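Local coordinates for protein branched-chain alpha-ketoacid decarboxylase (Lactococcus lactis, PDB 2VBF) that probably decarboxylates branched-chain and aromatic alpha-keto acids to aldehydes, using bound thiamine diphosphate and one magnesium ion per subunit, at residues E42-P47 with S76-G81; Y82-K87 with I427-P432; V97-A102 with P182-L187. All coordinates share one frame; numbering follows the deposited sequence.

Interaction 1 of 3, residues E42-P47 with S76-G81. With TPP (thiamine diphosphate), chain D.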
loop_
_atom_site.group_PDB
_atom_site.type_symbol
_atom_site.label_atom_id
_atom_site.label_comp_id
_atom_site.label_asym_id
_atom_site.label_seq_id
_atom_site.Cartn_x
_atom_site.Cartn_y
_atom_site.Cartn_z
ATOM N N GLU A 42 -17.297 13.189 -6.361
ATOM C CA GLU A 42 -16.958 11.774 -6.444
ATOM C C GLU A 42 -16.142 11.429 -5.212
ATOM O O GLU A 42 -15.292 12.221 -4.823
ATOM C CB GLU A 42 -16.113 11.484 -7.701
ATOM C CG GLU A 42 -16.890 11.357 -9.010
ATOM C CD GLU A 42 -17.137 12.670 -9.741
ATOM O OE1 GLU A 42 -16.502 13.708 -9.448
ATOM O OE2 GLU A 42 -17.973 12.658 -10.666
ATOM N N ILE A 43 -16.395 10.260 -4.616
ATOM C CA ILE A 43 -15.611 9.763 -3.477
ATOM C C ILE A 43 -15.024 8.415 -3.845
ATOM O O ILE A 43 -15.732 7.525 -4.332
ATOM C CB ILE A 43 -16.456 9.639 -2.183
ATOM C CG1 ILE A 43 -16.999 11.020 -1.801
ATOM C CG2 ILE A 43 -15.656 9.022 -1.034
ATOM C CD1 ILE A 43 -17.793 11.079 -0.505
ATOM N N PHE A 44 -13.724 8.284 -3.610
ATOM C CA PHE A 44 -13.006 7.041 -3.909
ATOM C C PHE A 44 -12.868 6.168 -2.668
ATOM O O PHE A 44 -13.257 6.554 -1.571
ATOM C CB PHE A 44 -11.657 7.374 -4.527
ATOM C CG PHE A 44 -11.777 8.236 -5.752
ATOM C CD1 PHE A 44 -12.161 7.679 -6.967
ATOM C CD2 PHE A 44 -11.566 9.597 -5.683
ATOM C CE1 PHE A 44 -12.305 8.478 -8.101
ATOM C CE2 PHE A 44 -11.697 10.412 -6.812
ATOM C CZ PHE A 44 -12.071 9.843 -8.024
ATOM N N GLY A 45 -12.359 4.958 -2.866
ATOM C CA GLY A 45 -12.003 4.094 -1.751
ATOM C C GLY A 45 -12.417 2.644 -1.878
ATOM O O GLY A 45 -12.713 2.156 -2.961
ATOM N N VAL A 46 -12.480 1.978 -0.736
ATOM C CA VAL A 46 -12.770 0.549 -0.676
ATOM C C VAL A 46 -13.679 0.273 0.505
ATOM O O VAL A 46 -13.419 0.766 1.623
ATOM C CB VAL A 46 -11.479 -0.300 -0.550
ATOM C CG1 VAL A 46 -11.800 -1.827 -0.446
ATOM C CG2 VAL A 46 -10.517 -0.040 -1.725
ATOM N N PRO A 47 -14.762 -0.501 0.273
ATOM C CA PRO A 47 -15.649 -0.819 1.387
ATOM C C PRO A 47 -15.059 -1.730 2.463
ATOM O O PRO A 47 -14.128 -2.488 2.201
ATOM C CB PRO A 47 -16.825 -1.560 0.709
ATOM C CG PRO A 47 -16.701 -1.304 -0.710
ATOM C CD PRO A 47 -15.240 -1.120 -0.977
ATOM N N SER A 76 -6.050 6.305 -2.663
ATOM C CA SER A 76 -5.364 7.488 -2.145
ATOM C C SER A 76 -4.651 8.272 -3.262
ATOM O O SER A 76 -4.736 9.496 -3.338
ATOM C CB SER A 76 -4.406 7.087 -1.015
ATOM O OG SER A 76 -3.240 6.431 -1.481
ATOM N N TYR A 77 -4.000 7.546 -4.164
ATOM C CA TYR A 77 -3.380 8.142 -5.336
ATOM C C TYR A 77 -4.425 8.825 -6.227
ATOM O O TYR A 77 -4.199 9.915 -6.767
ATOM C CB TYR A 77 -2.666 7.064 -6.148
ATOM C CG TYR A 77 -1.390 6.463 -5.567
ATOM C CD1 TYR A 77 -0.588 7.150 -4.650
ATOM C CD2 TYR A 77 -0.943 5.215 -6.023
ATOM C CE1 TYR A 77 0.624 6.592 -4.189
ATOM C CE2 TYR A 77 0.238 4.657 -5.566
ATOM C CZ TYR A 77 1.015 5.347 -4.655
ATOM O OH TYR A 77 2.188 4.777 -4.225
ATOM N N MET A 78 -5.542 8.137 -6.413
ATOM C CA MET A 78 -6.617 8.644 -7.265
ATOM C C MET A 78 -7.211 9.927 -6.712
ATOM O O MET A 78 -7.428 10.874 -7.466
ATOM C CB MET A 78 -7.708 7.596 -7.439
ATOM C CG MET A 78 -8.707 7.930 -8.552
ATOM S SD MET A 78 -9.711 6.527 -9.128
ATOM C CE MET A 78 -8.443 5.482 -9.828
ATOM N N ALA A 79 -7.460 9.935 -5.404
ATOM C CA ALA A 79 -7.951 11.131 -4.704
ATOM C C ALA A 79 -6.976 12.315 -4.839
ATOM O O ALA A 79 -7.388 13.459 -5.060
ATOM C CB ALA A 79 -8.232 10.810 -3.244
ATOM N N ASP A 80 -5.678 12.035 -4.749
ATOM C CA ASP A 80 -4.648 13.048 -4.947
ATOM C C ASP A 80 -4.738 13.666 -6.365
ATOM O O ASP A 80 -4.836 14.880 -6.502
ATOM C CB ASP A 80 -3.273 12.426 -4.641
ATOM C CG ASP A 80 -2.122 13.395 -4.759
ATOM O OD1 ASP A 80 -1.944 14.015 -5.824
ATOM O OD2 ASP A 80 -1.334 13.458 -3.789
ATOM N N GLY A 81 -4.737 12.840 -7.416
ATOM C CA GLY A 81 -4.936 13.340 -8.774
ATOM C C GLY A 81 -6.206 14.156 -8.952
ATOM O O GLY A 81 -6.204 15.210 -9.585
HETATM N "N1'" TPP D . -9.834 -3.645 2.574
HETATM C "C2'" TPP D . -8.831 -4.403 3.138
HETATM C CM2 TPP D . -7.401 -4.083 2.836
HETATM N "N3'" TPP D . -9.167 -5.428 3.973
HETATM C "C4'" TPP D . -10.490 -5.723 4.249
HETATM N "N4'" TPP D . -10.727 -6.713 5.101
HETATM C "C5'" TPP D . -11.520 -4.973 3.662
HETATM C "C6'" TPP D . -11.167 -3.929 2.812
HETATM C "C7'" TPP D . -12.991 -5.302 3.934
HETATM N N3 TPP D . -13.407 -6.585 3.354
HETATM C C2 TPP D . -13.455 -7.807 4.018
HETATM S S1 TPP D . -13.952 -9.079 3.146
HETATM C C5 TPP D . -14.143 -8.108 1.870
HETATM C C4 TPP D . -13.832 -6.762 2.079
HETATM C CM4 TPP D . -13.933 -5.662 1.053
HETATM C C6 TPP D . -14.660 -8.749 0.611
HETATM C C7 TPP D . -13.733 -9.803 0.013
HETATM O O7 TPP D . -14.362 -10.194 -1.196
HETATM P PA TPP D . -13.947 -11.530 -1.996
HETATM O O1A TPP D . -12.426 -11.579 -1.990
HETATM O O2A TPP D . -14.526 -11.412 -3.385
HETATM O O3A TPP D . -14.503 -12.733 -1.104
HETATM P PB TPP D . -15.931 -13.499 -1.227
HETATM O O1B TPP D . -16.595 -13.317 0.104
HETATM O O2B TPP D . -15.620 -14.936 -1.513
HETATM O O3B TPP D . -16.691 -12.885 -2.372
#
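F44 and M78 meet where strand 42-45 lies against helix 72-86 in the N-terminal, pyrimidine-binding domain of this thiamine diphosphate enzyme. Along the strand, E42 comes first. Its OE1 is hydrogen-bonded to the hydroxyl of Y82, one turn beyond M78 on helix 72-86, an apt task for a long acidic side chain at a partly exposed strand start. I43 turns to the other face of the sheet, where its branched apolar chain packs on I58 of helix 52-60 and on W66 of the neighbouring strand.

F44 carries the contact. With CG anti to its own carbonyl carbon (chi1 -56°), its ring extends from the sheet toward the helix. M78 crosses it at about a right angle: CG stands over one face, 3.8 Å from the F44 ring centroid and 16° off the normal, as a CH-pi contact. The sulfur lies obliquely toward the rim, with M78 SD 3.4 Å from F44 CE1, a Met-aromatic contact. A79 suits the helix position beside the ring because a methyl takes little space; A79 CB is 4.3 Å from F44 CD2. Y82 meets the same ring edge-to-face.

G45 has backbone angles (phi 136°) that would jam a side chain against the preceding carbonyl, hence glycine. V46 then sends CG1 to within 3.9 Å of the cofactor atom C6', and P47 O comes to 3.3 Å from the same C6', so the loop that follows the strand leads from the domain core to the cofactor's pyrimidine. Y482 of the second subunit packs on both V46 and P47.

No hydrogen bond joins the two segments; dispersion and weak ring-face attraction between buried groups imply that close packing holds them, while the E42-Y82 bond adds a polar tie.

Interaction 2 of 3, residues Y82-K87 with I427-P432. With TPP (thiamine diphosphate), chain F.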
loop_
_atom_site.group_PDB
_atom_site.type_symbol
_atom_site.label_atom_id
_atom_site.label_comp_id
_atom_site.label_asym_id
_atom_site.label_seq_id
_atom_site.Cartn_x
_atom_site.Cartn_y
_atom_site.Cartn_z
ATOM N N TYR A 82 -7.300 13.669 -8.384
ATOM C CA TYR A 82 -8.567 14.396 -8.426
ATOM C C TYR A 82 -8.418 15.763 -7.760
ATOM O O TYR A 82 -8.900 16.765 -8.293
ATOM C CB TYR A 82 -9.627 13.568 -7.723
ATOM C CG TYR A 82 -11.063 14.059 -7.776
ATOM C CD1 TYR A 82 -11.954 13.567 -8.720
ATOM C CD2 TYR A 82 -11.549 14.946 -6.826
ATOM C CE1 TYR A 82 -13.296 13.969 -8.741
ATOM C CE2 TYR A 82 -12.881 15.361 -6.839
ATOM C CZ TYR A 82 -13.754 14.868 -7.797
ATOM O OH TYR A 82 -15.098 15.271 -7.798
ATOM N N ALA A 83 -7.720 15.806 -6.621
ATOM C CA ALA A 83 -7.514 17.062 -5.890
ATOM C C ALA A 83 -6.709 18.061 -6.711
ATOM O O ALA A 83 -6.993 19.259 -6.687
ATOM C CB ALA A 83 -6.834 16.806 -4.543
ATOM N N ARG A 84 -5.700 17.574 -7.432
ATOM C CA ARG A 84 -4.894 18.443 -8.280
ATOM C C ARG A 84 -5.722 19.207 -9.322
ATOM O O ARG A 84 -5.337 20.294 -9.727
ATOM C CB ARG A 84 -3.776 17.664 -8.958
ATOM C CG ARG A 84 -2.709 17.275 -7.965
ATOM C CD ARG A 84 -1.686 16.351 -8.584
ATOM N NE ARG A 84 -0.695 15.881 -7.616
ATOM C CZ ARG A 84 0.613 16.081 -7.697
ATOM N NH1 ARG A 84 1.129 16.830 -8.644
ATOM N NH2 ARG A 84 1.416 15.538 -6.792
ATOM N N THR A 85 -6.838 18.622 -9.748
ATOM C CA THR A 85 -7.669 19.194 -10.792
ATOM C C THR A 85 -8.961 19.825 -10.263
ATOM O O THR A 85 -9.309 20.952 -10.661
ATOM C CB THR A 85 -7.940 18.131 -11.864
ATOM O OG1 THR A 85 -6.721 17.910 -12.586
ATOM C CG2 THR A 85 -9.019 18.581 -12.850
ATOM N N LYS A 86 -9.643 19.109 -9.369
ATOM C CA LYS A 86 -10.900 19.567 -8.745
ATOM C C LYS A 86 -10.656 20.573 -7.621
ATOM O O LYS A 86 -11.551 21.367 -7.293
ATOM C CB LYS A 86 -11.693 18.369 -8.202
ATOM C CG LYS A 86 -13.215 18.582 -8.131
ATOM C CD LYS A 86 -13.858 18.303 -9.490
ATOM C CE LYS A 86 -15.367 18.414 -9.454
ATOM N NZ LYS A 86 -15.926 18.259 -10.812
ATOM N N LYS A 87 -9.453 20.525 -7.033
ATOM C CA LYS A 87 -9.000 21.432 -5.959
ATOM C C LYS A 87 -9.577 21.064 -4.573
ATOM O O LYS A 87 -9.449 21.813 -3.593
ATOM C CB LYS A 87 -9.223 22.916 -6.344
ATOM C CG LYS A 87 -8.645 23.292 -7.722
ATOM C CD LYS A 87 -7.155 22.956 -7.846
ATOM C CE LYS A 87 -6.599 23.303 -9.218
ATOM N NZ LYS A 87 -5.150 23.052 -9.280
ATOM N N ILE A 427 6.513 5.733 -7.294
ATOM C CA ILE A 427 6.187 5.122 -8.575
ATOM C C ILE A 427 4.893 4.326 -8.477
ATOM O O ILE A 427 4.639 3.654 -7.470
ATOM C CB ILE A 427 7.330 4.273 -9.204
ATOM C CG1 ILE A 427 7.771 3.094 -8.326
ATOM C CG2 ILE A 427 8.528 5.175 -9.557
ATOM C CD1 ILE A 427 8.514 1.990 -9.110
ATOM N N GLY A 428 4.099 4.408 -9.546
ATOM C CA GLY A 428 2.775 3.821 -9.604
ATOM C C GLY A 428 1.682 4.848 -9.387
ATOM O O GLY A 428 0.571 4.662 -9.854
ATOM N N TYR A 429 2.006 5.910 -8.644
ATOM C CA TYR A 429 1.093 7.013 -8.371
ATOM C C TYR A 429 0.305 7.458 -9.606
ATOM O O TYR A 429 -0.909 7.668 -9.531
ATOM C CB TYR A 429 1.873 8.220 -7.792
ATOM C CG TYR A 429 1.109 9.525 -7.868
ATOM C CD1 TYR A 429 0.116 9.819 -6.956
ATOM C CD2 TYR A 429 1.385 10.453 -8.868
ATOM C CE1 TYR A 429 -0.588 11.022 -7.035
ATOM C CE2 TYR A 429 0.682 11.653 -8.962
ATOM C CZ TYR A 429 -0.314 11.918 -8.039
ATOM O OH TYR A 429 -1.027 13.102 -8.129
ATOM N N THR A 430 1.007 7.631 -10.726
ATOM C CA THR A 430 0.426 8.333 -11.871
ATOM C C THR A 430 -0.777 7.654 -12.532
ATOM O O THR A 430 -1.613 8.340 -13.132
ATOM C CB THR A 430 1.468 8.659 -12.965
ATOM O OG1 THR A 430 2.132 7.458 -13.366
ATOM C CG2 THR A 430 2.468 9.712 -12.448
ATOM N N PHE A 431 -0.861 6.333 -12.450
ATOM C CA PHE A 431 -1.945 5.632 -13.120
ATOM C C PHE A 431 -3.290 5.921 -12.434
ATOM O O PHE A 431 -4.166 6.530 -13.044
ATOM C CB PHE A 431 -1.631 4.142 -13.371
ATOM C CG PHE A 431 -2.772 3.381 -14.018
ATOM C CD1 PHE A 431 -3.413 3.883 -15.162
ATOM C CD2 PHE A 431 -3.192 2.172 -13.505
ATOM C CE1 PHE A 431 -4.481 3.174 -15.747
ATOM C CE2 PHE A 431 -4.266 1.473 -14.078
ATOM C CZ PHE A 431 -4.891 1.974 -15.214
ATOM N N PRO A 432 -3.457 5.563 -11.142
ATOM C CA PRO A 432 -4.711 5.999 -10.515
ATOM C C PRO A 432 -4.883 7.529 -10.492
ATOM O O PRO A 432 -6.001 8.043 -10.639
ATOM C CB PRO A 432 -4.615 5.425 -9.089
ATOM C CG PRO A 432 -3.572 4.341 -9.160
ATOM C CD PRO A 432 -2.613 4.774 -10.226
HETATM N "N1'" TPP F . 9.149 2.339 -4.857
HETATM C "C2'" TPP F . 8.280 3.399 -4.836
HETATM C CM2 TPP F . 6.917 3.213 -4.230
HETATM N "N3'" TPP F . 8.679 4.606 -5.354
HETATM C "C4'" TPP F . 9.939 4.767 -5.891
HETATM N "N4'" TPP F . 10.280 5.944 -6.359
HETATM C "C5'" TPP F . 10.823 3.683 -5.941
HETATM C "C6'" TPP F . 10.421 2.463 -5.415
HETATM C "C7'" TPP F . 12.198 3.814 -6.554
HETATM N N3 TPP F . 12.145 4.026 -7.998
HETATM C C2 TPP F . 12.213 5.241 -8.656
HETATM S S1 TPP F . 12.140 5.182 -10.270
HETATM C C5 TPP F . 12.060 3.564 -10.204
HETATM C C4 TPP F . 12.075 3.027 -8.917
HETATM C CM4 TPP F . 12.016 1.561 -8.586
HETATM C C6 TPP F . 12.002 2.806 -11.515
HETATM C C7 TPP F . 10.805 3.143 -12.392
HETATM O O7 TPP F . 10.916 2.326 -13.533
HETATM P PA TPP F . 9.943 2.490 -14.786
HETATM O O1A TPP F . 8.532 2.816 -14.348
HETATM O O2A TPP F . 10.011 1.206 -15.591
HETATM O O3A TPP F . 10.535 3.801 -15.523
HETATM P PB TPP F . 11.697 3.871 -16.656
HETATM O O1B TPP F . 12.787 4.727 -16.075
HETATM O O2B TPP F . 11.065 4.570 -17.827
HETATM O O3B TPP F . 12.166 2.491 -17.022
#
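R84 and Y429 face each other across the interface between the pyrimidine-binding and diphosphate-binding domains of one chain, two domains of the thiamine diphosphate enzyme architecture. Of the polar interactions, the central one is indirect. R84 NE lies 2.8 Å from Y429 OH, but the angle is too poor for a hydrogen bond. Both groups turn instead to D80: its OD1 forms a salt bridge with R84 NE and a hydrogen bond with the Y429 hydroxyl. A long arginine and a tyrosine suit this place, since they approach from opposite directions and can reach one carboxylate from two domains. The guanidinium and ring planes stand 50° apart, and E112 gives R84 a second acidic partner at NH2. Y429 CG lies anti to the backbone N (chi1 163°), which extends the ring from the segment toward helix 72-86.

Apolar contact belongs to the cofactor end. I427 wedges between the two rings of the bent thiamine diphosphate: CG1 is 3.5 Å from the pyrimidine atom C2', while CD1 lies 3.7 Å from C4 of the thiazolium and CG2 lies 3.7 Å from the sulfur S1. An alanine here would lack CG1, CG2 and CD1 and would probably leave the two rings freer to swing out of their bent arrangement. The backbone takes part as well, I427 N standing 3.1 Å from N3'. G428 follows with a positive phi at which a side chain would clash with the preceding carbonyl.

Within the helix end, Y82 O accepts from both T85 N and K86 N. K87 then leaves helical geometry with phi 78°, and its ammonium, also salt-bridged to E245, folds back so that NZ donates to R84 O at 2.8 Å.

Interaction 3 of 3, residues V97-A102 with P182-L187. With TPP (thiamine diphosphate), chain D.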
loop_
_atom_site.group_PDB
_atom_site.type_symbol
_atom_site.label_atom_id
_atom_site.label_comp_id
_atom_site.label_asym_id
_atom_site.label_seq_id
_atom_site.Cartn_x
_atom_site.Cartn_y
_atom_site.Cartn_z
ATOM N N VAL A 97 -6.663 -1.682 8.343
ATOM C CA VAL A 97 -6.183 -2.263 7.078
ATOM C C VAL A 97 -6.372 -1.336 5.862
ATOM O O VAL A 97 -5.520 -1.291 4.972
ATOM C CB VAL A 97 -6.828 -3.638 6.792
ATOM C CG1 VAL A 97 -6.518 -4.624 7.896
ATOM C CG2 VAL A 97 -8.351 -3.490 6.598
ATOM N N GLY A 98 -7.468 -0.589 5.824
ATOM C CA GLY A 98 -7.725 0.343 4.730
ATOM C C GLY A 98 -6.840 1.575 4.850
ATOM O O GLY A 98 -6.063 1.928 3.935
ATOM N N GLU A 99 -6.924 2.232 6.004
ATOM C CA GLU A 99 -6.152 3.447 6.211
ATOM C C GLU A 99 -4.639 3.228 6.109
ATOM O O GLU A 99 -3.942 4.034 5.483
ATOM C CB GLU A 99 -6.530 4.124 7.537
ATOM C CG GLU A 99 -6.259 3.313 8.775
ATOM C CD GLU A 99 -6.665 4.043 10.041
ATOM O OE1 GLU A 99 -7.366 3.418 10.873
ATOM O OE2 GLU A 99 -6.258 5.224 10.196
ATOM N N LEU A 100 -4.113 2.161 6.705
ATOM C CA LEU A 100 -2.664 1.927 6.608
ATOM C C LEU A 100 -2.215 1.575 5.192
ATOM O O LEU A 100 -1.093 1.892 4.814
ATOM C CB LEU A 100 -2.182 0.882 7.619
ATOM C CG LEU A 100 -2.254 1.325 9.091
ATOM C CD1 LEU A 100 -1.666 0.257 9.982
ATOM C CD2 LEU A 100 -1.574 2.676 9.332
ATOM N N SER A 101 -3.082 0.949 4.408
ATOM C CA SER A 101 -2.756 0.695 2.989
ATOM C C SER A 101 -2.650 2.009 2.197
ATOM O O SER A 101 -1.893 2.114 1.234
ATOM C CB SER A 101 -3.790 -0.225 2.349
ATOM O OG SER A 101 -3.774 -1.544 2.888
ATOM N N ALA A 102 -3.406 3.015 2.623
ATOM C CA ALA A 102 -3.524 4.286 1.916
ATOM C C ALA A 102 -2.495 5.339 2.386
ATOM O O ALA A 102 -2.349 6.388 1.753
ATOM C CB ALA A 102 -4.969 4.834 2.106
ATOM N N PRO A 182 -3.696 17.519 3.399
ATOM C CA PRO A 182 -4.684 16.491 3.745
ATOM C C PRO A 182 -5.145 16.525 5.199
ATOM O O PRO A 182 -4.399 16.907 6.102
ATOM C CB PRO A 182 -3.985 15.164 3.413
ATOM C CG PRO A 182 -2.574 15.492 3.197
ATOM C CD PRO A 182 -2.426 16.947 2.943
ATOM N N VAL A 183 -6.388 16.107 5.400
ATOM C CA VAL A 183 -6.937 15.940 6.729
ATOM C C VAL A 183 -7.603 14.579 6.824
ATOM O O VAL A 183 -7.804 13.891 5.815
ATOM C CB VAL A 183 -7.922 17.058 7.087
ATOM C CG1 VAL A 183 -7.199 18.409 7.019
ATOM C CG2 VAL A 183 -9.144 17.025 6.160
ATOM N N TYR A 184 -7.954 14.217 8.049
ATOM C CA TYR A 184 -8.299 12.840 8.417
ATOM C C TYR A 184 -9.483 12.848 9.386
ATOM O O TYR A 184 -9.459 13.547 10.398
ATOM C CB TYR A 184 -7.056 12.222 9.039
ATOM C CG TYR A 184 -7.153 10.840 9.668
ATOM C CD1 TYR A 184 -6.543 9.743 9.058
ATOM C CD2 TYR A 184 -7.735 10.643 10.918
ATOM C CE1 TYR A 184 -6.557 8.484 9.660
ATOM C CE2 TYR A 184 -7.742 9.391 11.526
ATOM C CZ TYR A 184 -7.167 8.314 10.886
ATOM O OH TYR A 184 -7.157 7.069 11.481
ATOM N N ILE A 185 -10.502 12.054 9.060
ATOM C CA ILE A 185 -11.740 11.962 9.832
ATOM C C ILE A 185 -12.016 10.500 10.108
ATOM O O ILE A 185 -12.236 9.733 9.178
ATOM C CB ILE A 185 -12.935 12.590 9.069
ATOM C CG1 ILE A 185 -12.676 14.081 8.797
ATOM C CG2 ILE A 185 -14.242 12.370 9.826
ATOM C CD1 ILE A 185 -13.698 14.741 7.872
ATOM N N ASN A 186 -11.946 10.115 11.382
ATOM C CA ASN A 186 -12.292 8.767 11.818
ATOM C C ASN A 186 -13.766 8.814 12.216
ATOM O O ASN A 186 -14.151 9.577 13.104
ATOM C CB ASN A 186 -11.345 8.300 12.940
ATOM C CG ASN A 186 -11.756 6.981 13.579
ATOM O OD1 ASN A 186 -10.915 6.090 13.814
ATOM N ND2 ASN A 186 -13.023 6.860 13.909
ATOM N N LEU A 187 -14.578 8.000 11.533
ATOM C CA LEU A 187 -16.034 8.007 11.662
ATOM C C LEU A 187 -16.563 6.656 12.166
ATOM O O LEU A 187 -16.703 5.705 11.383
ATOM C CB LEU A 187 -16.644 8.301 10.295
ATOM C CG LEU A 187 -18.171 8.355 10.145
ATOM C CD1 LEU A 187 -18.718 9.525 10.925
ATOM C CD2 LEU A 187 -18.543 8.498 8.689
HETATM N "N1'" TPP D . -9.834 -3.645 2.574
HETATM C "C2'" TPP D . -8.831 -4.403 3.138
HETATM C CM2 TPP D . -7.401 -4.083 2.836
HETATM N "N3'" TPP D . -9.167 -5.428 3.973
HETATM C "C4'" TPP D . -10.490 -5.723 4.249
HETATM N "N4'" TPP D . -10.727 -6.713 5.101
HETATM C "C5'" TPP D . -11.520 -4.973 3.662
HETATM C "C6'" TPP D . -11.167 -3.929 2.812
HETATM C "C7'" TPP D . -12.991 -5.302 3.934
HETATM N N3 TPP D . -13.407 -6.585 3.354
HETATM C C2 TPP D . -13.455 -7.807 4.018
HETATM S S1 TPP D . -13.952 -9.079 3.146
HETATM C C5 TPP D . -14.143 -8.108 1.870
HETATM C C4 TPP D . -13.832 -6.762 2.079
HETATM C CM4 TPP D . -13.933 -5.662 1.053
HETATM C C6 TPP D . -14.660 -8.749 0.611
HETATM C C7 TPP D . -13.733 -9.803 0.013
HETATM O O7 TPP D . -14.362 -10.194 -1.196
HETATM P PA TPP D . -13.947 -11.530 -1.996
HETATM O O1A TPP D . -12.426 -11.579 -1.990
HETATM O O2A TPP D . -14.526 -11.412 -3.385
HETATM O O3A TPP D . -14.503 -12.733 -1.104
HETATM P PB TPP D . -15.931 -13.499 -1.227
HETATM O O1B TPP D . -16.595 -13.317 0.104
HETATM O O2B TPP D . -15.620 -14.936 -1.513
HETATM O O3B TPP D . -16.691 -12.885 -2.372
HETATM O O HOH W 1 -8.169 5.168 12.850
#
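The buried polar site between helix 97-111 and the central sheet of the pyrimidine-binding domain centres on E99 and Y184. The hydroxyl of Y184 donates to the carboxylate of E99, with Y184 OH and E99 OE2 only 2.4 Å apart, a very short bond whose exact length should not be pressed. The carboxylate oxygen sits at the edge of the tyrosine ring, in its plane, although the carboxylate plane itself is turned 32° from the ring. The two side chains cross at about a right angle. E99 CG lies between the backbone N and the carbonyl carbon (chi1 62°), and from there the chain runs extended to bring the carboxylate to the strand.

A water completes the site: it is hydrogen-bonded to E99 OE1 at 2.8 Å, to Y184 OH at 2.6 Å and to N186 OD1 at 3.1 Å. E99 OE1 also accepts from G96 N just ahead of the helix, so both carboxylate oxygens have partners, which would be expected to ease the cost of burying an acid. An asparagine suits position 186 because its amide can serve two neighbours: OD1 takes the water while ND2 bonds to S122 on the adjacent strand. H150 meets the Y184 ring with the planes at about 45°.

On the helix's other side V97 offers its methyl to the cofactor, V97 CG2 lying 3.4 Å from the pyrimidine N3', and W424 of the second subunit packs on the same valine. S101 OG donates to V97 O at 2.7 Å, reinforcing a first turn whose backbone bonds are weak. A helix packed on a parallel sheet, here with strand order 2-1-3-4-6-5, is the alpha/beta arrangement of the pyrimidine-binding domain.

From the N terminus, interaction 1 closes first: segment 76-81 of helix 72-86 returns to strand 42-45 after 28 residues that include helix 52-60 and strand 65-68. The same helix then opens interaction 2 at its C-terminal end, and that contact spans 339 residues before 427-432 returns to it. Interaction 3, from 97-102 to 182-187, begins and ends within that long span, so it nests in interaction 2 without crossing it. Interactions 1 and 3 hold two helices to one parallel sheet and both touch the same thiamine diphosphate at the second subunit. Interaction 2 ties the domains together beside the other cofactor, and helix 72-86 joins it to interaction 1.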